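Side-chain contacts in MoaF-like domain-containing protein (Burkholderia vietnamiensis, PDB 5HAL), which is of unknown function, perhaps a hydrolase of beta-lactamase type, and folds as a small calycin-like antiparallel beta barrel: residues G20-V25 against T31-Y36; A72-E77 against T82-D87. All blocks are in the same frame, centred on the assembly; numbering follows the deposited sequence.

Both contacts are antiparallel hairpin pairings in the same closed barrel of eight strands, which follow one another round the sheet in chain order. Interaction 1 joins strands 22-27 and 30-36, the first two; interaction 2 joins strands 70-76 and 82-88, the fifth and sixth, and opens only after interaction 1 has closed. Their centres lie about 13 Å apart, yet side chains of the two hairpins meet across the barrel interior: N34 OD1 comes within 3.1 Å of H85 CE1, and Y36 OH within 3.6 Å of I73 CD1. Opposed walls of the barrel thus share one interior, where a 1,2-ethanediol molecule, probably from the crystallisation liquor, is bound.

Interaction 1 of 2, residues G20-V25 against T31-Y36; sequences GKTFEV and TALNAY
F23 and N34 are paired through both backbone groups: F23 N donates to N34 O over 2.9 Å, and N34 N returns a bond to F23 O. V25 and A32 form a second reciprocal pair, with V25 N to A32 O at 2.8 Å. Towards the start of 20-25, Y36 N donates to K21 O, and the bond from G20 N to Y36 O is weak, its angle at hydrogen only 126°. The intervening pairs, T22 with A35 and E24 with L33, are non-hydrogen-bonded; there the CA-H groups of T22 and E24 point at N34 O and A32 O.

The strand directions differ by 158° and the axes approach to 4.6 Å, as expected of a beta hairpin; this one supplies the first two strands of the calycin-like barrel. Strand 42-49 flanks 31-36, and strand 105-114 flanks 22-25, closing the barrel.

Side-chain packing divides between two faces. On the buried face, the F23 and Y36 side chains cross at about a right angle and meet edge on, CD2 to CD2 at 3.9 Å. Y36 also meets F18 and Y61 edge-to-face, while F23 does so with F89. V25 turns CG1 anti to its carbonyl carbon (chi1 -75°), which leaves CG2 between that carbon and the backbone N, 3.9 Å from A32 CB. N34 OD1 reaches both V25 methyls, the two side chains crossing roughly at right angles. On the other face, the hydroxyl oxygen T22 OG1 sits beside the A35 methyl, CB, at 3.2 Å, and L33 CD2 packs against E24 CB. The extended E24 chain passes T31 CG2, and its carboxylate makes a salt bridge to R26.

Interaction 2 of 2, residues A72-E77 against T82-D87; sequences AIAWQE and TVVHID. With EDO (1,2-ethanediol), chain B.
W75 turns its CG between the backbone N and the carbonyl carbon (chi1 67°), laying the indole alongside V83, whose CG1 is anti to its own backbone N. In this beta hairpin of the calycin-like barrel the two residues form a hydrogen-bonded antiparallel pair, with W75 N to V83 O at 3.1 Å and V83 N to W75 O at 3.0 Å. I73 and H85 form the next such pair along the antiparallel strands.

The side chains of these four residues lie on the buried face. V83 CG1 stands over one face of the indole's six-membered ring, 3.8 Å from its centroid and 25° off the normal, a CH-pi contact. Further along, W75 CH2 lies over one face of the H85 imidazole, but the ring planes meet at 50°, an oblique pairing.

Both rings are held by carboxylate oxygens that lie in the ring planes. W75 NE1 donates to E77 OE2 at 2.9 Å, on the anti side of that oxygen, and H85 ND1 donates to D87 OD2 at 2.7 Å, on the syn side. These bonds limit ring rotation. S94 holds the other D87 oxygen. At the far end of the imidazole, H85 NE2 and O1 of the bound 1,2-ethanediol are hydrogen-bonded at 2.9 Å.

Interaction 1 of 2, residues G20-V25 against T31-Y36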
# COMPACT_ATOMS: atom_id res chain seq x y z
N GLY A 20 -1.52 10.76 7.52
CA GLY A 20 -2.81 11.29 7.93
C GLY A 20 -3.91 11.19 6.88
O GLY A 20 -4.95 11.83 7.04
N LYS A 21 -3.71 10.40 5.83
CA LYS A 21 -4.63 10.31 4.70
C LYS A 21 -4.87 8.85 4.34
O LYS A 21 -4.07 7.97 4.65
CB LYS A 21 -4.07 11.05 3.47
CG LYS A 21 -3.95 12.57 3.70
CD LYS A 21 -3.06 13.19 2.63
CE LYS A 21 -2.71 14.63 2.98
NZ LYS A 21 -1.62 15.13 2.10
N THR A 22 -5.99 8.61 3.65
CA THR A 22 -6.38 7.27 3.22
C THR A 22 -6.57 7.25 1.71
O THR A 22 -7.08 8.21 1.13
CB THR A 22 -7.66 6.82 3.94
OG1 THR A 22 -7.41 6.75 5.35
CG2 THR A 22 -8.13 5.44 3.45
N PHE A 23 -6.13 6.16 1.08
CA PHE A 23 -6.17 6.00 -0.36
C PHE A 23 -6.80 4.67 -0.72
O PHE A 23 -6.56 3.67 -0.05
CB PHE A 23 -4.74 6.12 -0.95
CG PHE A 23 -4.08 7.40 -0.59
CD1 PHE A 23 -4.23 8.52 -1.41
CD2 PHE A 23 -3.43 7.54 0.64
CE1 PHE A 23 -3.68 9.74 -1.04
CE2 PHE A 23 -2.88 8.75 1.01
CZ PHE A 23 -3.00 9.86 0.17
N GLU A 24 -7.62 4.67 -1.76
CA GLU A 24 -8.14 3.43 -2.32
C GLU A 24 -7.30 3.01 -3.51
O GLU A 24 -7.08 3.79 -4.44
CB GLU A 24 -9.60 3.59 -2.75
CG GLU A 24 -10.17 2.30 -3.30
CD GLU A 24 -11.65 2.42 -3.62
OE1 GLU A 24 -11.98 3.06 -4.64
OE2 GLU A 24 -12.46 1.89 -2.84
N VAL A 25 -6.82 1.76 -3.49
CA VAL A 25 -6.08 1.18 -4.59
C VAL A 25 -6.94 0.10 -5.23
O VAL A 25 -7.52 -0.73 -4.52
CB VAL A 25 -4.71 0.63 -4.14
CG1 VAL A 25 -3.74 1.79 -3.89
CG2 VAL A 25 -4.83 -0.23 -2.86
N THR A 31 -9.27 -4.79 -4.44
CA THR A 31 -9.46 -3.40 -4.03
C THR A 31 -9.13 -3.30 -2.55
O THR A 31 -9.54 -4.16 -1.76
CB THR A 31 -10.89 -2.91 -4.28
OG1 THR A 31 -11.18 -2.99 -5.67
CG2 THR A 31 -11.05 -1.47 -3.81
N ALA A 32 -8.38 -2.27 -2.18
CA ALA A 32 -7.99 -2.10 -0.79
C ALA A 32 -7.93 -0.62 -0.45
O ALA A 32 -7.81 0.24 -1.33
CB ALA A 32 -6.64 -2.76 -0.50
N LEU A 33 -8.03 -0.35 0.84
CA LEU A 33 -7.79 0.97 1.40
C LEU A 33 -6.45 0.94 2.11
O LEU A 33 -6.18 -0.01 2.86
CB LEU A 33 -8.92 1.37 2.37
CG LEU A 33 -10.33 1.52 1.81
CD1 LEU A 33 -11.37 1.65 2.94
CD2 LEU A 33 -10.40 2.76 0.95
N ASN A 34 -5.59 1.94 1.86
CA ASN A 34 -4.34 2.11 2.61
C ASN A 34 -4.48 3.41 3.41
O ASN A 34 -4.53 4.50 2.82
CB ASN A 34 -3.10 2.16 1.70
CG ASN A 34 -2.92 0.93 0.79
OD1 ASN A 34 -2.22 1.01 -0.22
ND2 ASN A 34 -3.54 -0.20 1.14
N ALA A 35 -4.52 3.31 4.74
CA ALA A 35 -4.78 4.44 5.62
C ALA A 35 -3.51 4.75 6.40
O ALA A 35 -3.15 4.01 7.31
CB ALA A 35 -5.93 4.16 6.58
N TYR A 36 -2.86 5.85 6.05
CA TYR A 36 -1.59 6.22 6.67
C TYR A 36 -1.84 7.02 7.93
O TYR A 36 -2.41 8.12 7.88
CB TYR A 36 -0.72 6.99 5.67
CG TYR A 36 -0.32 6.06 4.55
CD1 TYR A 36 0.78 5.21 4.70
CD2 TYR A 36 -1.07 5.97 3.38
CE1 TYR A 36 1.14 4.33 3.70
CE2 TYR A 36 -0.72 5.09 2.36
CZ TYR A 36 0.39 4.28 2.53
OH TYR A 36 0.76 3.39 1.55

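Interaction 2 of 2, residues A72-E77 against T82-D87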
# COMPACT_ATOMS: atom_id res chain seq x y z
N ALA A 72 8.38 4.73 -3.16
CA ALA A 72 8.47 3.30 -2.85
C ALA A 72 8.07 3.08 -1.39
O ALA A 72 8.74 3.55 -0.46
CB ALA A 72 9.89 2.80 -3.13
N ILE A 73 6.97 2.36 -1.19
CA ILE A 73 6.40 2.09 0.13
C ILE A 73 6.45 0.58 0.33
O ILE A 73 5.94 -0.18 -0.51
CB ILE A 73 4.97 2.64 0.23
CG1 ILE A 73 4.96 4.12 -0.17
CG2 ILE A 73 4.38 2.42 1.63
CD1 ILE A 73 3.58 4.73 -0.28
N ALA A 74 7.07 0.13 1.42
CA ALA A 74 7.29 -1.30 1.63
C ALA A 74 7.01 -1.69 3.07
O ALA A 74 7.22 -0.91 4.00
CB ALA A 74 8.73 -1.75 1.27
N TRP A 75 6.53 -2.92 3.25
CA TRP A 75 6.26 -3.42 4.59
C TRP A 75 6.20 -4.94 4.54
O TRP A 75 6.13 -5.55 3.47
CB TRP A 75 4.95 -2.85 5.13
CG TRP A 75 3.70 -3.30 4.41
CD1 TRP A 75 3.01 -4.47 4.62
CD2 TRP A 75 2.99 -2.59 3.38
NE1 TRP A 75 1.92 -4.52 3.79
CE2 TRP A 75 1.87 -3.38 3.03
CE3 TRP A 75 3.18 -1.35 2.74
CZ2 TRP A 75 0.96 -2.98 2.05
CZ3 TRP A 75 2.27 -0.95 1.78
CH2 TRP A 75 1.17 -1.77 1.44
N GLN A 76 6.23 -5.54 5.72
CA GLN A 76 6.09 -6.97 5.87
C GLN A 76 4.95 -7.24 6.84
O GLN A 76 4.89 -6.63 7.92
CB GLN A 76 7.39 -7.60 6.36
CG GLN A 76 7.36 -9.10 6.52
CD GLN A 76 8.78 -9.66 6.63
OE1 GLN A 76 9.67 -9.02 7.21
NE2 GLN A 76 9.00 -10.84 6.05
N GLU A 77 4.07 -8.16 6.48
CA GLU A 77 2.87 -8.43 7.23
C GLU A 77 3.16 -9.43 8.35
O GLU A 77 4.24 -10.02 8.40
CB GLU A 77 1.77 -8.92 6.27
CG GLU A 77 0.77 -7.81 5.94
CD GLU A 77 0.22 -7.87 4.54
OE1 GLU A 77 -0.24 -8.94 4.10
OE2 GLU A 77 0.22 -6.81 3.87
N THR A 82 5.55 -10.10 2.14
CA THR A 82 6.16 -8.79 1.89
C THR A 82 5.46 -8.07 0.75
O THR A 82 4.97 -8.69 -0.21
CB THR A 82 7.65 -8.89 1.57
OG1 THR A 82 7.83 -9.60 0.33
CG2 THR A 82 8.39 -9.62 2.67
N VAL A 83 5.41 -6.74 0.86
CA VAL A 83 4.71 -5.89 -0.09
C VAL A 83 5.60 -4.72 -0.45
O VAL A 83 6.14 -4.06 0.44
CB VAL A 83 3.37 -5.39 0.47
CG1 VAL A 83 2.66 -4.49 -0.56
CG2 VAL A 83 2.47 -6.57 0.86
N VAL A 84 5.73 -4.44 -1.75
CA VAL A 84 6.37 -3.23 -2.25
C VAL A 84 5.37 -2.52 -3.14
O VAL A 84 4.90 -3.10 -4.13
CB VAL A 84 7.66 -3.54 -3.02
CG1 VAL A 84 8.22 -2.26 -3.63
CG2 VAL A 84 8.69 -4.20 -2.13
N HIS A 85 5.05 -1.28 -2.80
CA HIS A 85 4.28 -0.36 -3.64
C HIS A 85 5.21 0.65 -4.31
O HIS A 85 6.11 1.18 -3.66
CB HIS A 85 3.27 0.45 -2.83
CG HIS A 85 1.99 -0.26 -2.53
ND1 HIS A 85 0.80 0.42 -2.38
CD2 HIS A 85 1.72 -1.57 -2.31
CE1 HIS A 85 -0.16 -0.44 -2.10
NE2 HIS A 85 0.37 -1.65 -2.06
N ILE A 86 4.92 0.97 -5.57
CA ILE A 86 5.41 2.20 -6.18
C ILE A 86 4.17 3.01 -6.48
O ILE A 86 3.44 2.74 -7.44
CB ILE A 86 6.24 1.95 -7.44
CG1 ILE A 86 7.40 1.03 -7.09
CG2 ILE A 86 6.77 3.27 -7.99
CD1 ILE A 86 8.03 0.41 -8.26
N ASP A 87 3.90 3.99 -5.63
CA ASP A 87 2.64 4.72 -5.64
C ASP A 87 2.92 6.16 -6.07
O ASP A 87 3.68 6.87 -5.41
CB ASP A 87 1.97 4.67 -4.26
CG ASP A 87 1.38 3.30 -3.97
OD1 ASP A 87 1.36 2.47 -4.89
OD2 ASP A 87 0.91 3.06 -2.83
C1 EDO B . -0.75 -5.44 -1.81
O1 EDO B . -1.15 -4.06 -1.92
C2 EDO B . -1.63 -6.15 -0.80
O2 EDO B . -1.42 -7.57 -0.84